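Local coordinates for nucleoporin-like protein RIP (Homo sapiens, PDB 2OLM) that is required for vesicle docking or fusion in acrosome biogenesis and serves HIV-1 Rev as an RNA-transport cofactor, seen here as its zinc-binding Arf-GAP domain, at residues M15-D18 and M19-L22; F46-T49 and S50-G53; V64-I67 and S68-T71. One frame throughout, in Å; residues are numbered along the deposited sequence.

Interaction 1 (M15-D18 and M19-L22); sequences MLRD and MTGL
The guanidinium of Arg17 meets the Thr20 hydroxyl obliquely, with neither its face nor its edge turned squarely to it, and NH1 lies 4.0 Å from Thr20 OG1. Both belong to the last turns of helix 3-20 of the Arf-GAP domain, three residues apart. The arginine chain is bent at its second torsion (chi2 -66°), which brings Arg17 CD across the threonine side chain, 3.6 Å from Thr20 OG1. The two polar ends are joined by a partner on the second subunit: OE1 of its Glu10 forms a salt bridge with Arg17 NH1 and a hydrogen bond with Thr20 OG1, which sets this helix end against the dimer interface. The other flat group, the Asp18 carboxylate, has OD1 in a salt bridge with Lys14 of that second subunit. Along the helix the Thr20 N to Leu16 O bond is short, 2.8 Å, whereas the Gly21 N to Arg17 O bond is weak, 3.4 Å. Leu22 leaves the helical path, yet its CG still packs 3.6 Å from Asp18 O. Met19 is buried against Phe46 and Leu80; a bend at its third torsion (chi3 -81°) curls the methyl back along the helix, bringing CE to 3.6 Å from Met15 O.

Interaction 2 (F46-T49 and S50-G53); sequences FVCT and SCSG. With ZN (zinc ion), chain B.
Cys48 and Cys51 grip one zinc ion, and the Cys48 side chain can be followed out to it. Cys48 CB lies 3.4 Å from the zinc, and the first torsion (chi1 75°) swings the sulfur between the backbone N and the carbonyl carbon. Cys48 SG bonds zinc at 2.3 Å and also accepts a nearly straight hydrogen bond from Cys51 N (3.4 Å, 169°). Cys48 sits at the N-cap of helix 49-55, and this is its capping bond, which would be expected to draw some negative charge off the thiolate. Cys51 sends its own SG to the zinc from the first turn, leaving Cys48 SG and Cys51 SG 3.8 Å apart. On the backbone, Cys48 O is held twice by Ser52. Ser52 N reaches Cys48 O at 2.9 Å, tilted from the carbonyl plane, while Ser52 OG reaches it at 2.8 Å from the opposite face, and Val47 CG2 packs 3.4 Å from Ser52 OG. Thr49 turns its hydroxyl to Thr37 instead. Cys28 and Cys31 complete the tetrad, making this strand-to-helix CxxC turn the second half of the C4-type zinc finger of the Arf-GAP domain.

Interaction 3 (V64-I67 and S68-T71); sequences VKSI and SMTT
Ser66 and Thr70 make the close-packed side of this turn, where strand 64-66 gives way to the loop leading to helix 74-82. Ser66 O accepts two bonds from Thr70. Thr70 OG1 meets Ser66 O at 2.8 Å, in the carbonyl plane and on a lone pair, and Thr70 N reaches the same oxygen from above that plane at 3.2 Å. The serine's own hydroxyl points forward along the chain (chi1 167°, OG opposite the backbone N), Ser66 OG accepting Met69 N at 3.0 Å and, weakly, Ser68 N. Side-chain and main-chain oxygens of one residue thus receive successive amides, as in an ST motif. Lys65 adds an aliphatic flank: its side chain crosses that of Thr70 at about a right angle, with Lys65 CB 3.5 Å from Thr70 OG1 and Lys65 CD 4.0 Å from Thr70 CG2. The looser side is wet. One water bridges Lys65 NZ and Thr71 O, and another donates to Ile67 O at 2.7 Å; the ammonium also forms a salt bridge with Glu76. The Met69 thioether turns off from the contact at the surface, although Met69 CG stays 3.2 Å from Ser66 OG. Hydroxyl and amide N-H of Thr70 are both donated to a single carbonyl, fixing the turn.

Overall arrangement
From the N terminus the three contacts follow in series, none enclosing or crossing another, and each is a local contact within one continuous stretch rather than the closure of a long loop. Interaction 1 lies in the last part of helix 3-20 and the chain just after it; interaction 2 carries strand 45-47 into helix 49-55 at the zinc; interaction 3 leads from strand 64-66 toward helix 74-82. Their centres lie about 17 Å (1 and 2), 14 Å (1 and 3) and 12 Å (2 and 3) apart, yet all three touch. Val64 reaches Ser52. Strand 38-40 lies between the other two strands, while Phe46 and Ile67, in mutual contact, pack the sheet onto helix 3-20.

Interaction 1 (M15-D18 and M19-L22)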
ATOM      1  N   MET A  15       6.502  -1.928   5.182  1.00 13.20           N
ATOM      2  CA  MET A  15       7.451  -0.988   5.812  1.00 13.45           C
ATOM      3  C   MET A  15       7.117   0.465   5.459  1.00 13.76           C
ATOM      4  O   MET A  15       7.146   1.333   6.309  1.00 13.67           O
ATOM      5  CB  MET A  15       8.880  -1.331   5.379  1.00 15.43           C
ATOM      6  CG  MET A  15       9.390  -2.625   5.924  1.00 13.74           C
ATOM      7  SD  MET A  15      10.838  -3.288   5.040  1.00 18.60           S
ATOM      8  CE  MET A  15      12.208  -2.459   5.875  1.00 23.92           C
ATOM      9  N   LEU A  16       6.759   0.699   4.219  1.00 13.55           N
ATOM     10  CA  LEU A  16       6.352   2.015   3.742  1.00 13.29           C
ATOM     11  C   LEU A  16       5.121   2.539   4.473  1.00 11.81           C
ATOM     12  O   LEU A  16       5.057   3.696   4.927  1.00 13.34           O
ATOM     13  CB  LEU A  16       6.111   1.936   2.225  1.00 12.65           C
ATOM     14  CG  LEU A  16       5.721   3.216   1.531  1.00 13.88           C
ATOM     15  CD1 LEU A  16       6.852   4.256   1.678  1.00 14.77           C
ATOM     16  CD2 LEU A  16       5.436   2.909   0.055  1.00 15.98           C
ATOM     17  N   ARG A  17       4.124   1.674   4.629  1.00 12.70           N
ATOM     18  CA  ARG A  17       2.886   2.079   5.305  1.00 12.53           C
ATOM     19  C   ARG A  17       3.028   2.232   6.831  1.00 13.38           C
ATOM     20  O   ARG A  17       2.277   2.998   7.452  1.00 14.45           O
ATOM     21  CB  ARG A  17       1.785   1.101   4.937  1.00 12.65           C
ATOM     22  CG  ARG A  17       1.427   1.124   3.459  1.00 13.27           C
ATOM     23  CD  ARG A  17       0.805   2.443   3.010  1.00 14.86           C
ATOM     24  NE  ARG A  17       0.635   2.479   1.563  1.00 14.84           N
ATOM     25  CZ  ARG A  17       0.333   3.583   0.890  1.00 15.44           C
ATOM     26  NH1 ARG A  17       0.161   4.702   1.539  1.00 15.05           N
ATOM     27  NH2 ARG A  17       0.201   3.561  -0.407  1.00 15.76           N
ATOM     28  N   ASP A  18       3.999   1.540   7.420  1.00 14.54           N
ATOM     29  CA  ASP A  18       4.418   1.833   8.778  1.00 15.43           C
ATOM     30  C   ASP A  18       4.868   3.302   8.851  1.00 15.75           C
ATOM     31  O   ASP A  18       4.482   4.030   9.760  1.00 18.15           O
ATOM     32  CB  ASP A  18       5.513   0.882   9.237  1.00 17.11           C
ATOM     33  CG  ASP A  18       5.929   1.112  10.686  1.00 26.86           C
ATOM     34  OD1 ASP A  18       5.243   0.597  11.604  1.00 30.78           O
ATOM     35  OD2 ASP A  18       6.953   1.819  10.894  1.00 35.49           O
ATOM     36  N   MET A  19       5.648   3.744   7.866  1.00 13.63           N
ATOM     37  CA  MET A  19       6.155   5.106   7.878  1.00 13.70           C
ATOM     38  C   MET A  19       5.101   6.111   7.522  1.00 12.35           C
ATOM     39  O   MET A  19       5.038   7.182   8.136  1.00 13.43           O
ATOM     40  CB  MET A  19       7.316   5.256   6.895  1.00 14.05           C
ATOM     41  CG  MET A  19       8.615   4.666   7.418  1.00 12.53           C
ATOM     42  SD  MET A  19      10.006   4.898   6.288  1.00 14.58           S
ATOM     43  CE  MET A  19       9.701   3.556   5.129  1.00 15.11           C
ATOM     44  N   THR A  20       4.229   5.817   6.563  1.00 11.84           N
ATOM     45  CA  THR A  20       3.260   6.830   6.148  1.00 12.06           C
ATOM     46  C   THR A  20       2.234   7.151   7.229  1.00 14.97           C
ATOM     47  O   THR A  20       1.573   8.197   7.156  1.00 15.59           O
ATOM     48  CB  THR A  20       2.530   6.470   4.881  1.00 13.73           C
ATOM     49  OG1 THR A  20       1.941   5.177   5.072  1.00 13.89           O
ATOM     50  CG2 THR A  20       3.463   6.440   3.676  1.00 14.48           C
ATOM     51  N   GLY A  21       2.114   6.265   8.213  1.00 15.55           N
ATOM     52  CA  GLY A  21       1.201   6.495   9.339  1.00 15.01           C
ATOM     53  C   GLY A  21       1.806   7.264  10.513  1.00 19.52           C
ATOM     54  O   GLY A  21       1.065   7.673  11.416  1.00 19.97           O
ATOM     55  N   LEU A  22       3.125   7.480  10.518  1.00 17.18           N
ATOM     56  CA  LEU A  22       3.766   8.264  11.592  1.00 18.04           C
ATOM     57  C   LEU A  22       3.286   9.720  11.520  1.00 18.83           C
ATOM     58  O   LEU A  22       3.128  10.264  10.436  1.00 16.54           O
ATOM     59  CB  LEU A  22       5.281   8.196  11.481  1.00 17.32           C
ATOM     60  CG  LEU A  22       5.862   6.801  11.628  1.00 18.82           C
ATOM     61  CD1 LEU A  22       7.366   6.723  11.307  1.00 19.49           C
ATOM     62  CD2 LEU A  22       5.566   6.274  13.075  1.00 21.68           C
TER

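Interaction 2 (F46-T49 and S50-G53)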
ATOM      1  N   PHE A  46       8.349  13.018   2.869  1.00  9.24           N
ATOM      2  CA  PHE A  46       7.057  12.656   2.261  1.00  9.13           C
ATOM      3  C   PHE A  46       6.349  13.918   1.895  1.00  8.40           C
ATOM      4  O   PHE A  46       6.125  14.778   2.759  1.00  9.31           O
ATOM      5  CB  PHE A  46       6.216  11.809   3.265  1.00  9.79           C
ATOM      6  CG  PHE A  46       6.814  10.493   3.584  1.00 10.28           C
ATOM      7  CD1 PHE A  46       6.370   9.347   2.956  1.00 14.01           C
ATOM      8  CD2 PHE A  46       7.847  10.372   4.475  1.00 12.82           C
ATOM      9  CE1 PHE A  46       6.948   8.116   3.215  1.00 12.93           C
ATOM     10  CE2 PHE A  46       8.419   9.151   4.735  1.00 13.94           C
ATOM     11  CZ  PHE A  46       7.957   8.018   4.119  1.00 11.86           C
ATOM     12  N   VAL A  47       6.008  14.089   0.599  1.00  8.11           N
ATOM     13  CA  VAL A  47       5.525  15.363   0.051  1.00  9.41           C
ATOM     14  C   VAL A  47       4.281  15.146  -0.836  1.00 10.02           C
ATOM     15  O   VAL A  47       4.047  14.053  -1.319  1.00 10.34           O
ATOM     16  CB  VAL A  47       6.618  16.103  -0.780  1.00  8.35           C
ATOM     17  CG1 VAL A  47       7.721  16.551   0.164  1.00 10.64           C
ATOM     18  CG2 VAL A  47       7.236  15.165  -1.846  1.00  9.06           C
ATOM     19  N   CYS A  48       3.553  16.214  -1.081  1.00 10.32           N
ATOM     20  CA  CYS A  48       2.327  16.181  -1.897  1.00 10.00           C
ATOM     21  C   CYS A  48       2.700  16.382  -3.379  1.00 12.74           C
ATOM     22  O   CYS A  48       3.872  16.648  -3.723  1.00 10.62           O
ATOM     23  CB  CYS A  48       1.361  17.284  -1.419  1.00 11.31           C
ATOM     24  SG  CYS A  48       1.751  18.970  -1.876  1.00 11.69           S
ATOM     25  N   THR A  49       1.725  16.249  -4.294  1.00 11.01           N
ATOM     26  CA  THR A  49       1.998  16.382  -5.691  1.00 10.76           C
ATOM     27  C   THR A  49       2.407  17.753  -6.135  1.00 11.21           C
ATOM     28  O   THR A  49       3.315  17.921  -6.949  1.00 11.25           O
ATOM     29  CB  THR A  49       0.766  15.874  -6.485  1.00 12.63           C
ATOM     30  OG1 THR A  49       0.497  14.519  -6.070  1.00 14.60           O
ATOM     31  CG2 THR A  49       1.011  16.011  -7.966  1.00 14.40           C
ATOM     32  N   SER A  50       1.768  18.788  -5.575  1.00 10.61           N
ATOM     33  CA  SER A  50       2.064  20.129  -5.945  1.00 10.48           C
ATOM     34  C   SER A  50       3.502  20.508  -5.540  1.00 10.09           C
ATOM     35  O   SER A  50       4.247  21.073  -6.322  1.00 11.68           O
ATOM     36  CB  SER A  50       1.051  21.099  -5.342  1.00 13.62           C
ATOM     37  OG  SER A  50       1.317  22.392  -5.769  1.00 21.05           O
ATOM     38  N   CYS A  51       3.862  20.157  -4.314  1.00 10.17           N
ATOM     39  CA  CYS A  51       5.223  20.440  -3.895  1.00 10.13           C
ATOM     40  C   CYS A  51       6.210  19.623  -4.681  1.00  8.86           C
ATOM     41  O   CYS A  51       7.291  20.159  -5.000  1.00  9.49           O
ATOM     42  CB  CYS A  51       5.390  20.168  -2.418  1.00  9.26           C
ATOM     43  SG  CYS A  51       4.571  21.425  -1.352  1.00 10.89           S
ATOM     44  N   SER A  52       5.862  18.380  -5.039  1.00  8.59           N
ATOM     45  CA  SER A  52       6.739  17.581  -5.898  1.00  7.77           C
ATOM     46  C   SER A  52       7.002  18.292  -7.228  1.00 10.01           C
ATOM     47  O   SER A  52       8.133  18.328  -7.729  1.00  9.14           O
ATOM     48  CB  SER A  52       6.147  16.223  -6.146  1.00  9.25           C
ATOM     49  OG  SER A  52       6.054  15.450  -4.974  1.00 11.70           O
ATOM     50  N   GLY A  53       5.963  18.878  -7.823  1.00 10.45           N
ATOM     51  CA  GLY A  53       6.168  19.637  -9.039  1.00  9.89           C
ATOM     52  C   GLY A  53       7.151  20.789  -8.857  1.00  9.79           C
ATOM     53  O   GLY A  53       8.006  21.041  -9.714  1.00 11.66           O
TER
HETATM   54 ZN    ZN B 201       2.975  20.085  -0.266  1.00 11.19          ZN

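Interaction 3 (V64-I67 and S68-T71)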
ATOM      1  N   VAL A  64      11.738  12.805  -6.783  1.00  8.49           N
ATOM      2  CA  VAL A  64      10.470  12.385  -6.173  1.00  8.40           C
ATOM      3  C   VAL A  64       9.950  11.121  -6.842  1.00 10.83           C
ATOM      4  O   VAL A  64      10.023  10.990  -8.064  1.00 12.00           O
ATOM      5  CB  VAL A  64       9.428  13.495  -6.215  1.00  9.86           C
ATOM      6  CG1 VAL A  64       9.888  14.735  -5.385  1.00  9.90           C
ATOM      7  CG2 VAL A  64       9.098  13.897  -7.675  1.00 10.71           C
ATOM      8  N   LYS A  65       9.411  10.218  -6.029  1.00  9.38           N
ATOM      9  CA  LYS A  65       8.898   8.951  -6.470  1.00  8.40           C
ATOM     10  C   LYS A  65       7.536   8.716  -5.842  1.00  8.29           C
ATOM     11  O   LYS A  65       7.284   9.007  -4.663  1.00  9.08           O
ATOM     12  CB  LYS A  65       9.829   7.835  -6.070  1.00 10.58           C
ATOM     13  CG  LYS A  65      11.211   7.959  -6.702  1.00 11.70           C
ATOM     14  CD  LYS A  65      12.051   6.692  -6.509  1.00 15.06           C
ATOM     15  CE  LYS A  65      13.355   6.795  -7.207  1.00 14.86           C
ATOM     16  NZ  LYS A  65      14.007   5.433  -7.330  1.00 18.28           N
ATOM     17  N   SER A  66       6.616   8.181  -6.641  1.00 10.09           N
ATOM     18  CA  SER A  66       5.223   7.961  -6.218  1.00  9.89           C
ATOM     19  C   SER A  66       5.146   6.934  -5.102  1.00 10.81           C
ATOM     20  O   SER A  66       5.712   5.873  -5.211  1.00 11.75           O
ATOM     21  CB  SER A  66       4.441   7.467  -7.406  1.00 11.91           C
ATOM     22  OG  SER A  66       3.177   6.947  -6.984  1.00 12.92           O
ATOM     23  N   ILE A  67       4.430   7.289  -4.036  1.00 10.36           N
ATOM     24  CA  ILE A  67       4.232   6.341  -2.936  1.00 12.07           C
ATOM     25  C   ILE A  67       3.537   5.062  -3.384  1.00 14.57           C
ATOM     26  O   ILE A  67       3.965   3.958  -3.029  1.00 15.53           O
ATOM     27  CB  ILE A  67       3.486   7.004  -1.763  1.00 10.57           C
ATOM     28  CG1 ILE A  67       4.370   8.104  -1.132  1.00 12.17           C
ATOM     29  CG2 ILE A  67       3.052   5.966  -0.718  1.00 13.32           C
ATOM     30  CD1 ILE A  67       3.707   8.902  -0.081  1.00 13.55           C
ATOM     31  N   SER A  68       2.513   5.226  -4.199  1.00 14.12           N
ATOM     32  CA  SER A  68       1.669   4.069  -4.583  1.00 16.23           C
ATOM     33  C   SER A  68       2.170   3.311  -5.802  1.00 15.44           C
ATOM     34  O   SER A  68       1.823   2.135  -5.969  1.00 17.73           O
ATOM     35  CB  SER A  68       0.261   4.538  -4.843  1.00 18.22           C
ATOM     36  OG  SER A  68       0.242   5.402  -5.929  1.00 18.18           O
ATOM     37  N   MET A  69       2.998   3.927  -6.652  1.00 13.36           N
ATOM     38  CA  MET A  69       3.330   3.295  -7.904  1.00 14.63           C
ATOM     39  C   MET A  69       4.782   2.855  -8.049  1.00 16.42           C
ATOM     40  O   MET A  69       5.123   2.096  -8.956  1.00 21.39           O
ATOM     41  CB  MET A  69       2.910   4.238  -9.035  1.00 16.40           C
ATOM     42  CG  MET A  69       1.449   4.887  -8.796  1.00 20.53           C
ATOM     43  SD  MET A  69       0.697   5.757 -10.202  1.00 20.33           S
ATOM     44  CE  MET A  69       1.063   4.413 -11.044  1.00 12.39           C
ATOM     45  N   THR A  70       5.659   3.303  -7.164  1.00 13.78           N
ATOM     46  CA  THR A  70       7.078   2.937  -7.283  1.00 15.19           C
ATOM     47  C   THR A  70       7.327   1.589  -6.632  1.00 16.72           C
ATOM     48  O   THR A  70       6.762   1.267  -5.592  1.00 15.94           O
ATOM     49  CB  THR A  70       7.957   3.998  -6.579  1.00 12.52           C
ATOM     50  OG1 THR A  70       7.648   5.284  -7.104  1.00 14.11           O
ATOM     51  CG2 THR A  70       9.439   3.728  -6.732  1.00 15.94           C
ATOM     52  N   THR A  71       8.222   0.816  -7.235  1.00 14.27           N
ATOM     53  CA  THR A  71       8.741  -0.365  -6.570  1.00 16.98           C
ATOM     54  C   THR A  71      10.012   0.081  -5.863  1.00 15.69           C
ATOM     55  O   THR A  71      11.079   0.186  -6.487  1.00 18.74           O
ATOM     56  CB  THR A  71       9.017  -1.489  -7.552  1.00 19.09           C
ATOM     57  OG1 THR A  71       7.812  -1.784  -8.269  1.00 21.39           O
ATOM     58  CG2 THR A  71       9.475  -2.736  -6.816  1.00 21.15           C
TER
HETATM   59  O   HOH W   1      12.900   2.485  -6.850  1.00 21.19           O
HETATM   60  O   HOH W   2       5.213   1.612  -3.667  1.00 24.72           O